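Thioredoxin-like protein (Bacteroides caccae ATCC 43185, PDB 4YOD) is of unproven function but probably acts as a thioredoxin-like oxidoreductase in thiol-disulfide exchange. Local coordinates at residues R30-F33 with L34-Y38; I202-L205 with I206-K210; D273-T276 with Q277-E280. One frame throughout, in Å; residues are numbered along the deposited sequence.

Contact 1. Residues R30-F33 with L34-Y38; sequences RAEF and LVKHY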
loop_
_atom_site.group_PDB
_atom_site.type_symbol
_atom_site.label_atom_id
_atom_site.label_comp_id
_atom_site.label_asym_id
_atom_site.label_seq_id
_atom_site.Cartn_x
_atom_site.Cartn_y
_atom_site.Cartn_z
ATOM N N ARG A 30 -18.391 2.417 -19.603
ATOM C CA ARG A 30 -17.882 1.115 -20.042
ATOM C C ARG A 30 -17.033 0.482 -18.943
ATOM O O ARG A 30 -17.268 -0.678 -18.595
ATOM C CB ARG A 30 -17.072 1.263 -21.347
ATOM C CG ARG A 30 -17.942 1.534 -22.564
ATOM C CD ARG A 30 -17.130 1.766 -23.828
ATOM N NE ARG A 30 -16.366 0.582 -24.229
ATOM C CZ ARG A 30 -16.856 -0.436 -24.934
ATOM N NH1 ARG A 30 -18.126 -0.435 -25.324
ATOM N NH2 ARG A 30 -16.080 -1.466 -25.246
ATOM N N ALA A 31 -16.092 1.273 -18.358
ATOM C CA ALA A 31 -15.210 0.843 -17.266
ATOM C C ALA A 31 -16.037 0.492 -16.033
ATOM O O ALA A 31 -15.787 -0.546 -15.418
ATOM C CB ALA A 31 -14.198 1.935 -16.939
ATOM N N GLU A 32 -17.055 1.333 -15.709
ATOM C CA GLU A 32 -17.979 1.136 -14.581
ATOM C C GLU A 32 -18.810 -0.151 -14.777
ATOM O O GLU A 32 -18.927 -0.935 -13.831
ATOM C CB GLU A 32 -18.898 2.362 -14.404
ATOM C CG GLU A 32 -19.796 2.286 -13.178
ATOM C CD GLU A 32 -20.786 3.421 -12.990
ATOM O OE1 GLU A 32 -21.376 3.886 -13.995
ATOM O OE2 GLU A 32 -21.013 3.808 -11.820
ATOM N N PHE A 33 -19.369 -0.375 -15.992
ATOM C CA PHE A 33 -20.159 -1.581 -16.285
ATOM C C PHE A 33 -19.323 -2.864 -16.073
ATOM O O PHE A 33 -19.811 -3.826 -15.480
ATOM C CB PHE A 33 -20.720 -1.557 -17.722
ATOM C CG PHE A 33 -21.618 -2.736 -18.029
ATOM C CD1 PHE A 33 -22.978 -2.690 -17.742
ATOM C CD2 PHE A 33 -21.092 -3.913 -18.556
ATOM C CE1 PHE A 33 -23.802 -3.790 -17.998
ATOM C CE2 PHE A 33 -21.914 -5.018 -18.798
ATOM C CZ PHE A 33 -23.265 -4.946 -18.523
ATOM N N LEU A 34 -18.081 -2.866 -16.575
ATOM C CA LEU A 34 -17.173 -4.010 -16.500
ATOM C C LEU A 34 -16.866 -4.387 -15.046
ATOM O O LEU A 34 -16.883 -5.573 -14.719
ATOM C CB LEU A 34 -15.882 -3.704 -17.278
ATOM C CG LEU A 34 -14.914 -4.866 -17.568
ATOM C CD1 LEU A 34 -15.632 -6.081 -18.193
ATOM C CD2 LEU A 34 -13.782 -4.403 -18.476
ATOM N N VAL A 35 -16.624 -3.386 -14.177
ATOM C CA VAL A 35 -16.332 -3.610 -12.767
ATOM C C VAL A 35 -17.571 -4.181 -12.051
ATOM O O VAL A 35 -17.463 -5.204 -11.370
ATOM C CB VAL A 35 -15.806 -2.306 -12.087
ATOM C CG1 VAL A 35 -15.952 -2.351 -10.568
ATOM C CG2 VAL A 35 -14.353 -2.018 -12.470
ATOM N N LYS A 36 -18.734 -3.539 -12.217
ATOM C CA LYS A 36 -19.952 -3.903 -11.508
ATOM C C LYS A 36 -20.492 -5.294 -11.840
ATOM O O LYS A 36 -20.964 -5.971 -10.928
ATOM C CB LYS A 36 -21.036 -2.849 -11.746
ATOM C CG LYS A 36 -20.844 -1.630 -10.829
ATOM C CD LYS A 36 -21.771 -0.466 -11.168
ATOM C CE LYS A 36 -21.558 0.701 -10.230
ATOM N NZ LYS A 36 -22.503 1.817 -10.501
ATOM N N HIS A 37 -20.388 -5.736 -13.107
ATOM C CA HIS A 37 -20.952 -7.000 -13.572
ATOM C C HIS A 37 -19.909 -8.105 -13.799
ATOM O O HIS A 37 -20.279 -9.203 -14.215
ATOM C CB HIS A 37 -21.728 -6.751 -14.881
ATOM C CG HIS A 37 -22.880 -5.813 -14.699
ATOM N ND1 HIS A 37 -24.176 -6.283 -14.575
ATOM C CD2 HIS A 37 -22.887 -4.465 -14.564
ATOM C CE1 HIS A 37 -24.930 -5.208 -14.381
ATOM N NE2 HIS A 37 -24.196 -4.092 -14.360
ATOM N N TYR A 38 -18.640 -7.846 -13.458
ATOM C CA TYR A 38 -17.496 -8.743 -13.684
ATOM C C TYR A 38 -17.743 -10.188 -13.285
ATOM O O TYR A 38 -17.376 -11.077 -14.055
ATOM C CB TYR A 38 -16.240 -8.225 -12.941
ATOM C CG TYR A 38 -14.962 -8.911 -13.377
ATOM C CD1 TYR A 38 -14.283 -8.499 -14.520
ATOM C CD2 TYR A 38 -14.479 -10.027 -12.696
ATOM C CE1 TYR A 38 -13.133 -9.158 -14.956
ATOM C CE2 TYR A 38 -13.326 -10.687 -13.115
ATOM C CZ TYR A 38 -12.658 -10.249 -14.250
ATOM O OH TYR A 38 -11.532 -10.895 -14.682
#

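Contact 2. Residues I202-L205 with I206-K210; sequences ISQL and IKEKK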
loop_
_atom_site.group_PDB
_atom_site.type_symbol
_atom_site.label_atom_id
_atom_site.label_comp_id
_atom_site.label_asym_id
_atom_site.label_seq_id
_atom_site.Cartn_x
_atom_site.Cartn_y
_atom_site.Cartn_z
ATOM N N ILE A 202 14.066 15.981 -6.635
ATOM C CA ILE A 202 14.391 15.771 -5.211
ATOM C C ILE A 202 15.496 16.757 -4.781
ATOM O O ILE A 202 15.289 17.551 -3.865
ATOM C CB ILE A 202 14.809 14.291 -4.931
ATOM C CG1 ILE A 202 13.746 13.261 -5.425
ATOM C CG2 ILE A 202 15.186 14.066 -3.457
ATOM C CD1 ILE A 202 12.432 13.113 -4.675
ATOM N N SER A 203 16.647 16.711 -5.479
ATOM C CA SER A 203 17.822 17.559 -5.262
ATOM C C SER A 203 17.461 19.048 -5.342
ATOM O O SER A 203 17.936 19.829 -4.517
ATOM C CB SER A 203 18.912 17.232 -6.284
ATOM O OG SER A 203 18.948 15.846 -6.590
ATOM N N GLN A 204 16.596 19.423 -6.311
ATOM C CA GLN A 204 16.147 20.798 -6.545
ATOM C C GLN A 204 15.308 21.316 -5.389
ATOM O O GLN A 204 15.606 22.396 -4.886
ATOM C CB GLN A 204 15.353 20.884 -7.863
ATOM C CG GLN A 204 14.801 22.270 -8.210
ATOM C CD GLN A 204 13.651 22.223 -9.201
ATOM O OE1 GLN A 204 13.587 21.374 -10.108
ATOM N NE2 GLN A 204 12.725 23.168 -9.071
ATOM N N LEU A 205 14.269 20.556 -4.961
ATOM C CA LEU A 205 13.383 20.981 -3.880
ATOM C C LEU A 205 14.086 20.935 -2.515
ATOM O O LEU A 205 13.710 21.709 -1.629
ATOM C CB LEU A 205 12.082 20.143 -3.861
ATOM C CG LEU A 205 11.198 20.189 -5.133
ATOM C CD1 LEU A 205 10.041 19.192 -5.025
ATOM C CD2 LEU A 205 10.650 21.597 -5.403
ATOM N N ILE A 206 15.101 20.047 -2.333
ATOM C CA ILE A 206 15.894 20.027 -1.083
ATOM C C ILE A 206 16.662 21.363 -1.006
ATOM O O ILE A 206 16.600 22.043 0.018
ATOM C CB ILE A 206 16.857 18.795 -0.965
ATOM C CG1 ILE A 206 16.098 17.502 -0.621
ATOM C CG2 ILE A 206 18.016 19.060 0.043
ATOM C CD1 ILE A 206 16.869 16.271 -0.935
ATOM N N LYS A 207 17.320 21.754 -2.117
ATOM C CA LYS A 207 18.107 22.992 -2.269
ATOM C C LYS A 207 17.239 24.244 -2.027
ATOM O O LYS A 207 17.662 25.138 -1.298
ATOM C CB LYS A 207 18.754 23.041 -3.670
ATOM C CG LYS A 207 19.902 24.037 -3.808
ATOM C CD LYS A 207 20.577 23.955 -5.172
ATOM C CE LYS A 207 21.882 23.194 -5.133
ATOM N NZ LYS A 207 22.733 23.481 -6.324
ATOM N N GLU A 208 16.013 24.274 -2.598
ATOM C CA GLU A 208 15.020 25.349 -2.447
ATOM C C GLU A 208 14.397 25.381 -1.042
ATOM O O GLU A 208 13.575 26.260 -0.762
ATOM C CB GLU A 208 13.878 25.143 -3.448
ATOM C CG GLU A 208 14.111 25.616 -4.864
ATOM C CD GLU A 208 12.869 25.413 -5.711
ATOM O OE1 GLU A 208 11.830 26.050 -5.418
ATOM O OE2 GLU A 208 12.918 24.572 -6.637
ATOM N N LYS A 209 14.728 24.379 -0.193
ATOM C CA LYS A 209 14.211 24.168 1.173
ATOM C C LYS A 209 12.673 23.881 1.149
ATOM O O LYS A 209 11.979 24.076 2.150
ATOM C CB LYS A 209 14.571 25.333 2.123
ATOM C CG LYS A 209 16.063 25.410 2.447
ATOM C CD LYS A 209 16.368 26.372 3.579
ATOM C CE LYS A 209 17.840 26.367 3.916
ATOM N NZ LYS A 209 18.173 27.366 4.970
ATOM N N LYS A 210 12.165 23.380 0.003
ATOM C CA LYS A 210 10.756 23.028 -0.195
ATOM C C LYS A 210 10.498 21.577 0.218
ATOM O O LYS A 210 9.353 21.215 0.479
ATOM C CB LYS A 210 10.335 23.241 -1.666
ATOM C CG LYS A 210 10.442 24.676 -2.162
ATOM C CD LYS A 210 9.159 25.475 -1.977
ATOM C CE LYS A 210 9.297 26.909 -2.445
ATOM N NZ LYS A 210 9.351 27.017 -3.929
#

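Contact 3. Residues D273-T276 with Q277-E280; sequences DATT and QAIE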
loop_
_atom_site.group_PDB
_atom_site.type_symbol
_atom_site.label_atom_id
_atom_site.label_comp_id
_atom_site.label_asym_id
_atom_site.label_seq_id
_atom_site.Cartn_x
_atom_site.Cartn_y
_atom_site.Cartn_z
ATOM N N ASP A 273 3.815 4.017 0.994
ATOM C CA ASP A 273 4.549 2.852 0.468
ATOM C C ASP A 273 4.735 2.991 -1.056
ATOM O O ASP A 273 4.433 2.077 -1.828
ATOM C CB ASP A 273 3.809 1.543 0.844
ATOM C CG ASP A 273 3.717 1.282 2.347
ATOM O OD1 ASP A 273 4.456 1.940 3.118
ATOM O OD2 ASP A 273 2.926 0.404 2.749
ATOM N N ALA A 274 5.186 4.177 -1.482
ATOM C CA ALA A 274 5.315 4.546 -2.889
ATOM C C ALA A 274 6.647 4.177 -3.488
ATOM O O ALA A 274 7.648 4.098 -2.779
ATOM C CB ALA A 274 5.099 6.044 -3.043
ATOM N N THR A 275 6.682 4.029 -4.822
ATOM C CA THR A 275 7.941 3.805 -5.530
ATOM C C THR A 275 8.664 5.152 -5.659
ATOM O O THR A 275 8.023 6.195 -5.519
ATOM C CB THR A 275 7.686 3.186 -6.894
ATOM O OG1 THR A 275 6.922 4.106 -7.692
ATOM C CG2 THR A 275 7.005 1.812 -6.808
ATOM N N THR A 276 9.978 5.138 -5.954
ATOM C CA THR A 276 10.737 6.368 -6.197
ATOM C C THR A 276 10.156 7.099 -7.422
ATOM O O THR A 276 10.100 8.322 -7.418
ATOM C CB THR A 276 12.242 6.102 -6.389
ATOM O OG1 THR A 276 12.424 5.192 -7.474
ATOM C CG2 THR A 276 12.922 5.580 -5.126
ATOM N N GLN A 277 9.681 6.347 -8.440
ATOM C CA GLN A 277 9.101 6.917 -9.669
ATOM C C GLN A 277 7.790 7.681 -9.363
ATOM O O GLN A 277 7.588 8.766 -9.911
ATOM C CB GLN A 277 8.866 5.826 -10.737
ATOM C CG GLN A 277 8.322 6.365 -12.066
ATOM C CD GLN A 277 7.995 5.303 -13.096
ATOM O OE1 GLN A 277 7.584 4.177 -12.780
ATOM N NE2 GLN A 277 8.121 5.666 -14.367
ATOM N N ALA A 278 6.929 7.126 -8.478
ATOM C CA ALA A 278 5.656 7.734 -8.079
ATOM C C ALA A 278 5.906 9.064 -7.355
ATOM O O ALA A 278 5.249 10.058 -7.654
ATOM C CB ALA A 278 4.872 6.777 -7.171
ATOM N N ILE A 279 6.877 9.085 -6.431
ATOM C CA ILE A 279 7.232 10.294 -5.676
ATOM C C ILE A 279 7.786 11.340 -6.644
ATOM O O ILE A 279 7.365 12.502 -6.597
ATOM C CB ILE A 279 8.208 9.980 -4.518
ATOM C CG1 ILE A 279 7.450 9.226 -3.393
ATOM C CG2 ILE A 279 8.852 11.284 -3.939
ATOM C CD1 ILE A 279 8.335 8.546 -2.459
ATOM N N GLU A 280 8.709 10.921 -7.523
ATOM C CA GLU A 280 9.326 11.815 -8.505
ATOM C C GLU A 280 8.261 12.426 -9.414
ATOM O O GLU A 280 8.275 13.630 -9.619
ATOM C CB GLU A 280 10.391 11.064 -9.326
ATOM C CG GLU A 280 11.179 11.938 -10.282
ATOM C CD GLU A 280 12.147 11.214 -11.201
ATOM O OE1 GLU A 280 12.100 9.964 -11.276
ATOM O OE2 GLU A 280 12.953 11.909 -11.860
HETATM O O HOH W 1 5.623 3.478 -10.071
#

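Contact 1. Residues R30-F33 with L34-Y38
One face of the F33 phenyl ring is covered by the imidazole of H37, with CD2 of H37 lying 3.6 Å above the phenyl plane toward its rim. In return, CE1 of F33 sits over a face of the H37 ring. The ring centroids are 4.2 Å apart and the planes 15° apart, an offset stack, while F33 O lies in plane at the imidazole edge. F33 reaches this place because CG is anti to its backbone N (chi1 -176°), which lets the ring end come back over the imidazole one turn on; H37 is tethered through ND1 to D40. On the neighbouring flank E32 and K36 run alongside each other, both extended, and K36 NZ meets E32 OE2 at 2.8 Å in a salt bridge, approaching from above the carboxylate plane. Replacing E32 with an alanine would probably leave the K36 ammonium without this counter-charge and free its chain to swing. L34, V35, K36 and H37 N donate to the carbonyls of R30, A31, E32 and F33, the regular backbone bonds of the helix. L34 and V35 pack on I66 of helix 53-66. Both side-chain pairs are i to i+4 contacts of an alpha-helix, here helix 27-37 of the N-terminal DUF5106 region.

Contact 2. Residues I202-L205 with I206-K210
Q204 carries CG anti to its backbone N, whereas E208 sets CG beside its own N (chi1 -81°), and these two choices let the chains run alongside each other in one direction, a helical turn apart. Q204 NE2 donates to E208 OE2 at 2.8 Å with an N-H...O angle of 161°. The acceptor lies in the amide plane and is met nearly along its C-O axis; with amide and carboxylate planes only 15° apart, the two groups form an almost flat unit. The other carboxylate oxygen, E208 OE1, takes a salt bridge from K210 NZ at 3.0 Å, the lysine chain bending at chi2 and chi4 to reach back. E208 is thus gripped through both oxygens, which probably favours its charged form and limits rotation of the carboxylate.

The backbone that follows closes as a Schellman motif. K209 has left helical geometry with a positive phi, K210 N donates to L205 O at 2.8 Å, and K209 N donates to I206 O at 3.0 Å, ending the helix and turning the chain away. CD2 of L205 approaches K210 CB, so leucine and lysine methylene meet over this turn. Farther back, the I206 CD1 methyl touches I202 CG2 at 3.7 Å, an apolar contact on the inward flank, and I206 N bonds to I202 O.

Helix 200-207 is joined to strand 211-217 of the mixed sheet by the short turn 208-210: I202, L205 and I206 all pack on L211, and I206 also reaches V213. The C-terminal helix 276-286 also packs here, where I202 meets I279 and L283, and L205 touches L283.

Contact 3. Residues D273-T276 with Q277-E280
A274 and T275 have extended backbones (psi near 160°) before T276 turns helical, and I279 N then donates to T275 O at 3.2 Å and E280 N to T276 O at 2.9 Å as the first turn closes. The T275 hydroxyl makes the key side-chain bond: its OG1 accepts from A278 N at 3.1 Å, with an N-H...O angle of 154°. With chi1 at 63°, OG1 is flanked by N and C of its own backbone, where it can meet the A278 amide, and the CG2 methyl lies anti to the carbonyl carbon. The same oxygen rests 3.4 Å from A278 CB, beside the amide it accepts from.

T275 is therefore the N-cap of helix 276-286. Its hydroxyl takes up the A278 amide in the first turn, as an N-cap side chain does. In the thioredoxin fold this is the turn that leads from the last strand of the central sheet, here 269-272, into the C-terminal helix.

A water 2.8 Å from T275 OG1 adds a second polar partner, and it donates a weak, long bond to Q277 OE1. The extended glutamine leads away from the cap, and the water joins its OE1 to T275 OG1 only loosely. On the apolar flank, A274 CB meets I279 CG1 at 4.0 Å and A278 CB at 4.2 Å, so the alanine just before the cap lies against the first helical turn. A274 is also held to L260 of strand 259-263 by backbone bonding, and I279 packs on L260. T276 reaches T192 and L196 of helix 187-197, and the E280 side chain touches A199 in the loop before helix 200-207 and P200 and I201 at its start.

How the contacts relate
Contacts 2 and 3 belong to the thioredoxin-like half and meet directly: I202 CD1 of contact 2 lies 4.1 Å from I279 CG2 of contact 3, with centres about 17 Å apart. One marks the end of helix 200-207, the other the start of helix 276-286, and the two helices pack beside each other. Contact 1 stands apart in the N-terminal helical region, its centre about 29 Å from that of contact 3 and about 43 Å from that of contact 2, without touching either. The probable redox centre, the C186 and C189 pair at the start of helix 187-197, lies outside all three; contact 3 adjoins that helix through T276.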